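Sperm-specific class P protein 19 (Caenorhabditis elegans, PDB 1ROW) is of incompletely defined function but belongs to the major sperm protein domain family and probably plays a structural or binding role in nematode sperm. Local coordinates at residues 27-32 against 78-83; 32-37 against 47-52. All blocks are in the same frame, centred on the assembly; numbering follows the deposited sequence.

Interaction 1 (27-32 against 78-83); sequences GAEKIV and FASAPA
Val32 and Ala79 are paired in a short antiparallel contact at one end of the sheet, where strand 31-37 begins and strand 70-80 runs out into a loop. Their two backbone bonds are similar in length, though the first is the straighter: Val32 N reaches Ala79 O at 2.8 Å and 175°. Ala79 N returns to Val32 O at 2.9 Å, with an angle of 150°. Ile31 and Ser80 follow as a non-hydrogen-bonded pair whose side chains diverge, and a third bond, Ala81 N to Lys30 O at 2.9 Å, continues the same register past the regular strands. Here the donor stands above the carbonyl plane, 38° out of it. In the immunoglobulin-like sandwich of the MSP domain, the contact lies where these two neighbouring strands meet their loops. Val32 and Ala79 send their side chains to the same face, where Ala88 and Phe92 of helix 88-92 meet Val32 and Val95 meets Ala79. With Val32 CG1 set between the backbone N and the carbonyl carbon (chi1 64°), this methyl lies against Ala79 O at 3.3 Å, while its distance to Ala79 CB is 4.0 Å. Ile31 and Phe78 are both met by Leu3, near the start of the chain. Past the strand ends, the aliphatic run of Lys30 passes alongside the methyl of Ala81, CG to CB 3.6 Å. At the exposed margin Ser80 OG gives its hydrogen to Glu29 OE1; the modelled 2.4 Å is very short, and its exact length is doubtful.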
loop_
_atom_site.group_PDB
_atom_site.type_symbol
_atom_site.label_atom_id
_atom_site.label_comp_id
_atom_site.label_asym_id
_atom_site.label_seq_id
_atom_site.Cartn_x
_atom_site.Cartn_y
_atom_site.Cartn_z
ATOM N N GLY A 27 11.924 5.688 9.862
ATOM C CA GLY A 27 11.895 5.640 11.314
ATOM C C GLY A 27 12.907 4.665 11.876
ATOM O O GLY A 27 13.627 4.018 11.117
ATOM N N ALA A 28 12.948 4.540 13.203
ATOM C CA ALA A 28 13.906 3.661 13.869
ATOM C C ALA A 28 13.337 2.331 14.346
ATOM O O ALA A 28 13.975 1.632 15.134
ATOM C CB ALA A 28 14.544 4.393 15.037
ATOM N N GLU A 29 12.140 1.989 13.881
ATOM C CA GLU A 29 11.518 0.719 14.251
ATOM C C GLU A 29 10.835 0.113 13.029
ATOM O O GLU A 29 10.455 0.823 12.103
ATOM C CB GLU A 29 10.497 0.909 15.390
ATOM C CG GLU A 29 9.248 1.716 15.028
ATOM C CD GLU A 29 8.250 1.803 16.182
ATOM O OE1 GLU A 29 7.963 0.760 16.804
ATOM O OE2 GLU A 29 7.747 2.912 16.462
ATOM N N LYS A 30 10.706 -1.208 13.018
ATOM C CA LYS A 30 10.060 -1.894 11.908
ATOM C C LYS A 30 8.585 -1.525 11.920
ATOM O O LYS A 30 7.995 -1.325 12.980
ATOM C CB LYS A 30 10.210 -3.408 12.066
ATOM C CG LYS A 30 9.614 -4.236 10.933
ATOM C CD LYS A 30 9.753 -5.742 11.210
ATOM C CE LYS A 30 11.215 -6.145 11.396
ATOM N NZ LYS A 30 11.364 -7.563 11.839
ATOM N N ILE A 31 7.986 -1.417 10.742
ATOM C CA ILE A 31 6.567 -1.103 10.672
ATOM C C ILE A 31 5.822 -2.231 9.972
ATOM O O ILE A 31 6.376 -2.927 9.121
ATOM C CB ILE A 31 6.304 0.216 9.907
ATOM C CG1 ILE A 31 6.858 0.113 8.488
ATOM C CG2 ILE A 31 6.920 1.389 10.662
ATOM C CD1 ILE A 31 6.766 1.401 7.687
ATOM N N VAL A 32 4.569 -2.420 10.369
ATOM C CA VAL A 32 3.704 -3.424 9.773
ATOM C C VAL A 32 2.642 -2.596 9.051
ATOM O O VAL A 32 2.259 -1.531 9.538
ATOM C CB VAL A 32 3.034 -4.314 10.859
ATOM C CG1 VAL A 32 2.109 -3.479 11.726
ATOM C CG2 VAL A 32 2.268 -5.450 10.210
ATOM N N PHE A 78 -0.914 1.480 8.926
ATOM C CA PHE A 78 0.343 0.990 9.473
ATOM C C PHE A 78 0.449 1.131 10.983
ATOM O O PHE A 78 -0.333 1.842 11.619
ATOM C CB PHE A 78 1.512 1.722 8.809
ATOM C CG PHE A 78 1.467 3.203 8.995
ATOM C CD1 PHE A 78 1.942 3.785 10.165
ATOM C CD2 PHE A 78 0.909 4.020 8.016
ATOM C CE1 PHE A 78 1.863 5.164 10.362
ATOM C CE2 PHE A 78 0.823 5.400 8.199
ATOM C CZ PHE A 78 1.300 5.973 9.374
ATOM N N ALA A 79 1.438 0.446 11.544
ATOM C CA ALA A 79 1.683 0.473 12.975
ATOM C C ALA A 79 3.047 -0.108 13.294
ATOM O O ALA A 79 3.694 -0.734 12.454
ATOM C CB ALA A 79 0.603 -0.322 13.713
ATOM N N SER A 80 3.475 0.098 14.531
ATOM C CA SER A 80 4.743 -0.430 14.984
ATOM C C SER A 80 4.680 -1.947 14.860
ATOM O O SER A 80 3.691 -2.566 15.250
ATOM C CB SER A 80 4.968 -0.036 16.442
ATOM O OG SER A 80 6.060 -0.748 16.988
ATOM N N ALA A 81 5.728 -2.545 14.305
ATOM C CA ALA A 81 5.770 -3.993 14.153
ATOM C C ALA A 81 6.033 -4.626 15.513
ATOM O O ALA A 81 6.996 -4.273 16.197
ATOM C CB ALA A 81 6.855 -4.383 13.175
ATOM N N PRO A 82 5.178 -5.574 15.922
ATOM C CA PRO A 82 5.363 -6.226 17.220
ATOM C C PRO A 82 6.548 -7.189 17.371
ATOM O O PRO A 82 6.957 -7.873 16.431
ATOM C CB PRO A 82 4.015 -6.909 17.451
ATOM C CG PRO A 82 3.565 -7.231 16.070
ATOM C CD PRO A 82 3.883 -5.948 15.331
ATOM N N ALA A 83 7.079 -7.207 18.590
ATOM C CA ALA A 83 8.200 -8.038 19.027
ATOM C C ALA A 83 8.990 -8.769 17.949
ATOM O O ALA A 83 9.967 -8.243 17.414
ATOM C CB ALA A 83 7.704 -9.043 20.078
#

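Interaction 2 (32-37 against 47-52); sequences VFKIKS and PVFGFV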
loop_
_atom_site.group_PDB
_atom_site.type_symbol
_atom_site.label_atom_id
_atom_site.label_comp_id
_atom_site.label_asym_id
_atom_site.label_seq_id
_atom_site.Cartn_x
_atom_site.Cartn_y
_atom_site.Cartn_z
ATOM N N VAL A 32 4.569 -2.420 10.369
ATOM C CA VAL A 32 3.704 -3.424 9.773
ATOM C C VAL A 32 2.642 -2.596 9.051
ATOM O O VAL A 32 2.259 -1.531 9.538
ATOM C CB VAL A 32 3.034 -4.314 10.859
ATOM C CG1 VAL A 32 2.109 -3.479 11.726
ATOM C CG2 VAL A 32 2.268 -5.450 10.210
ATOM N N PHE A 33 2.179 -3.063 7.894
ATOM C CA PHE A 33 1.164 -2.323 7.152
ATOM C C PHE A 33 0.121 -3.244 6.519
ATOM O O PHE A 33 0.376 -4.429 6.303
ATOM C CB PHE A 33 1.828 -1.474 6.057
ATOM C CG PHE A 33 2.426 -2.280 4.934
ATOM C CD1 PHE A 33 1.620 -2.798 3.920
ATOM C CD2 PHE A 33 3.791 -2.528 4.890
ATOM C CE1 PHE A 33 2.167 -3.548 2.879
ATOM C CE2 PHE A 33 4.352 -3.281 3.850
ATOM C CZ PHE A 33 3.537 -3.790 2.844
ATOM N N LYS A 34 -1.052 -2.677 6.243
ATOM C CA LYS A 34 -2.160 -3.379 5.601
ATOM C C LYS A 34 -2.769 -2.405 4.595
ATOM O O LYS A 34 -3.053 -1.256 4.928
ATOM C CB LYS A 34 -3.234 -3.781 6.612
ATOM C CG LYS A 34 -4.412 -4.478 5.947
ATOM C CD LYS A 34 -5.544 -4.785 6.923
ATOM C CE LYS A 34 -6.583 -5.681 6.259
ATOM N NZ LYS A 34 -7.063 -5.134 4.950
ATOM N N ILE A 35 -2.997 -2.868 3.376
ATOM C CA ILE A 35 -3.528 -1.983 2.353
ATOM C C ILE A 35 -4.946 -2.293 1.907
ATOM O O ILE A 35 -5.289 -3.437 1.644
ATOM C CB ILE A 35 -2.612 -1.990 1.114
ATOM C CG1 ILE A 35 -1.176 -1.692 1.546
ATOM C CG2 ILE A 35 -3.096 -0.968 0.102
ATOM C CD1 ILE A 35 -0.179 -1.609 0.411
ATOM N N LYS A 36 -5.763 -1.250 1.826
ATOM C CA LYS A 36 -7.142 -1.381 1.380
ATOM C C LYS A 36 -7.372 -0.412 0.221
ATOM O O LYS A 36 -6.960 0.744 0.278
ATOM C CB LYS A 36 -8.116 -1.076 2.519
ATOM C CG LYS A 36 -8.509 -2.295 3.348
ATOM C CD LYS A 36 -9.836 -2.060 4.070
ATOM C CE LYS A 36 -10.373 -3.344 4.698
ATOM N NZ LYS A 36 -11.737 -3.160 5.284
ATOM N N SER A 37 -8.017 -0.903 -0.830
ATOM C CA SER A 37 -8.313 -0.108 -2.016
ATOM C C SER A 37 -9.783 0.294 -2.042
ATOM O O SER A 37 -10.651 -0.492 -1.666
ATOM C CB SER A 37 -7.989 -0.914 -3.281
ATOM O OG SER A 37 -8.516 -0.286 -4.442
ATOM N N PRO A 47 1.911 -6.436 -2.334
ATOM C CA PRO A 47 1.100 -7.241 -1.406
ATOM C C PRO A 47 0.094 -6.394 -0.618
ATOM O O PRO A 47 0.153 -5.165 -0.634
ATOM C CB PRO A 47 2.152 -7.849 -0.495
ATOM C CG PRO A 47 3.105 -6.686 -0.327
ATOM C CD PRO A 47 3.237 -6.152 -1.751
ATOM N N VAL A 48 -0.828 -7.056 0.073
ATOM C CA VAL A 48 -1.826 -6.354 0.871
ATOM C C VAL A 48 -1.305 -6.194 2.300
ATOM O O VAL A 48 -1.652 -5.237 2.993
ATOM C CB VAL A 48 -3.181 -7.118 0.882
ATOM C CG1 VAL A 48 -2.970 -8.541 1.329
ATOM C CG2 VAL A 48 -4.170 -6.422 1.806
ATOM N N PHE A 49 -0.475 -7.138 2.735
ATOM C CA PHE A 49 0.125 -7.093 4.071
ATOM C C PHE A 49 1.639 -7.145 3.936
ATOM O O PHE A 49 2.162 -7.713 2.977
ATOM C CB PHE A 49 -0.296 -8.289 4.928
ATOM C CG PHE A 49 -1.726 -8.260 5.371
ATOM C CD1 PHE A 49 -2.726 -8.815 4.581
ATOM C CD2 PHE A 49 -2.072 -7.700 6.596
ATOM C CE1 PHE A 49 -4.056 -8.817 5.009
ATOM C CE2 PHE A 49 -3.399 -7.694 7.034
ATOM C CZ PHE A 49 -4.391 -8.255 6.238
ATOM N N GLY A 50 2.345 -6.571 4.903
ATOM C CA GLY A 50 3.793 -6.610 4.844
ATOM C C GLY A 50 4.501 -5.832 5.931
ATOM O O GLY A 50 3.870 -5.237 6.801
ATOM N N PHE A 51 5.828 -5.846 5.864
ATOM C CA PHE A 51 6.677 -5.143 6.818
ATOM C C PHE A 51 7.580 -4.177 6.059
ATOM O O PHE A 51 7.810 -4.341 4.863
ATOM C CB PHE A 51 7.599 -6.125 7.551
ATOM C CG PHE A 51 6.885 -7.133 8.405
ATOM C CD1 PHE A 51 6.212 -6.741 9.558
ATOM C CD2 PHE A 51 6.934 -8.487 8.085
ATOM C CE1 PHE A 51 5.603 -7.682 10.384
ATOM C CE2 PHE A 51 6.328 -9.440 8.906
ATOM C CZ PHE A 51 5.663 -9.036 10.057
ATOM N N VAL A 52 8.080 -3.165 6.757
ATOM C CA VAL A 52 9.035 -2.233 6.168
ATOM C C VAL A 52 10.052 -2.013 7.285
ATOM O O VAL A 52 9.723 -1.466 8.334
ATOM C CB VAL A 52 8.413 -0.881 5.764
ATOM C CG1 VAL A 52 9.409 -0.111 4.908
ATOM C CG2 VAL A 52 7.111 -1.085 4.999
#
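Phe33 and Gly50 form the central hydrogen-bonded pair of an antiparallel hairpin whose strand segments 32-37 and 49-52 run 145° apart, with Phe33 N to Gly50 O at 3.0 Å and Gly50 N to Phe33 O at 3.2 Å. Ile35 N adds a bond of 2.8 Å to Val48 O. With CG set between the backbone N and the carbonyl carbon (chi1 69°), the Phe33 ring swings across to the partner strand and lies over Gly50, whose CA makes a CH-pi contact 3.8 Å from the ring centroid. This cross-strand cover of a glycine by an aromatic neighbour is the arrangement known as aromatic rescue. Pro47 CG meets the ring edge, and Val52 CG2 comes within 3.6 Å of Phe33 CD2. The opposite face of the sheet carries Val32, Lys34, Phe49 and Phe51. There Lys34 and Phe49 lie side by side and point the same way, the extended methylenes following the ring as far as Lys34 CE, 3.4 Å from Phe49 CZ. Pro47 O, beside Ile35 CD1, is buried with no polar partner in the model, which probably costs some of the stability gained from the backbone bonds and apolar contacts.

In the fold
Strand 31-37 is the element common to both interactions: 70-80 flanks it on one side in the sheet and 43-52 on the other, and Val32, where the two segments overlap, takes part in both. The two centres lie 12 Å apart, interaction 2 about 5 Å from the centre of the chain in space, interaction 1 about 15 Å from it. In sequence, the hairpin of interaction 2 falls within the span of residues that interaction 1 brings together, so a local pairing sits inside a longer-range one. A probable hydrogen bond from Val52 N to Ile31 O, 2.9 Å, joins them directly. Together they place three neighbouring strands of the sheet side by side, with helix 88-92 packed on the face bearing Val32 and Lys34.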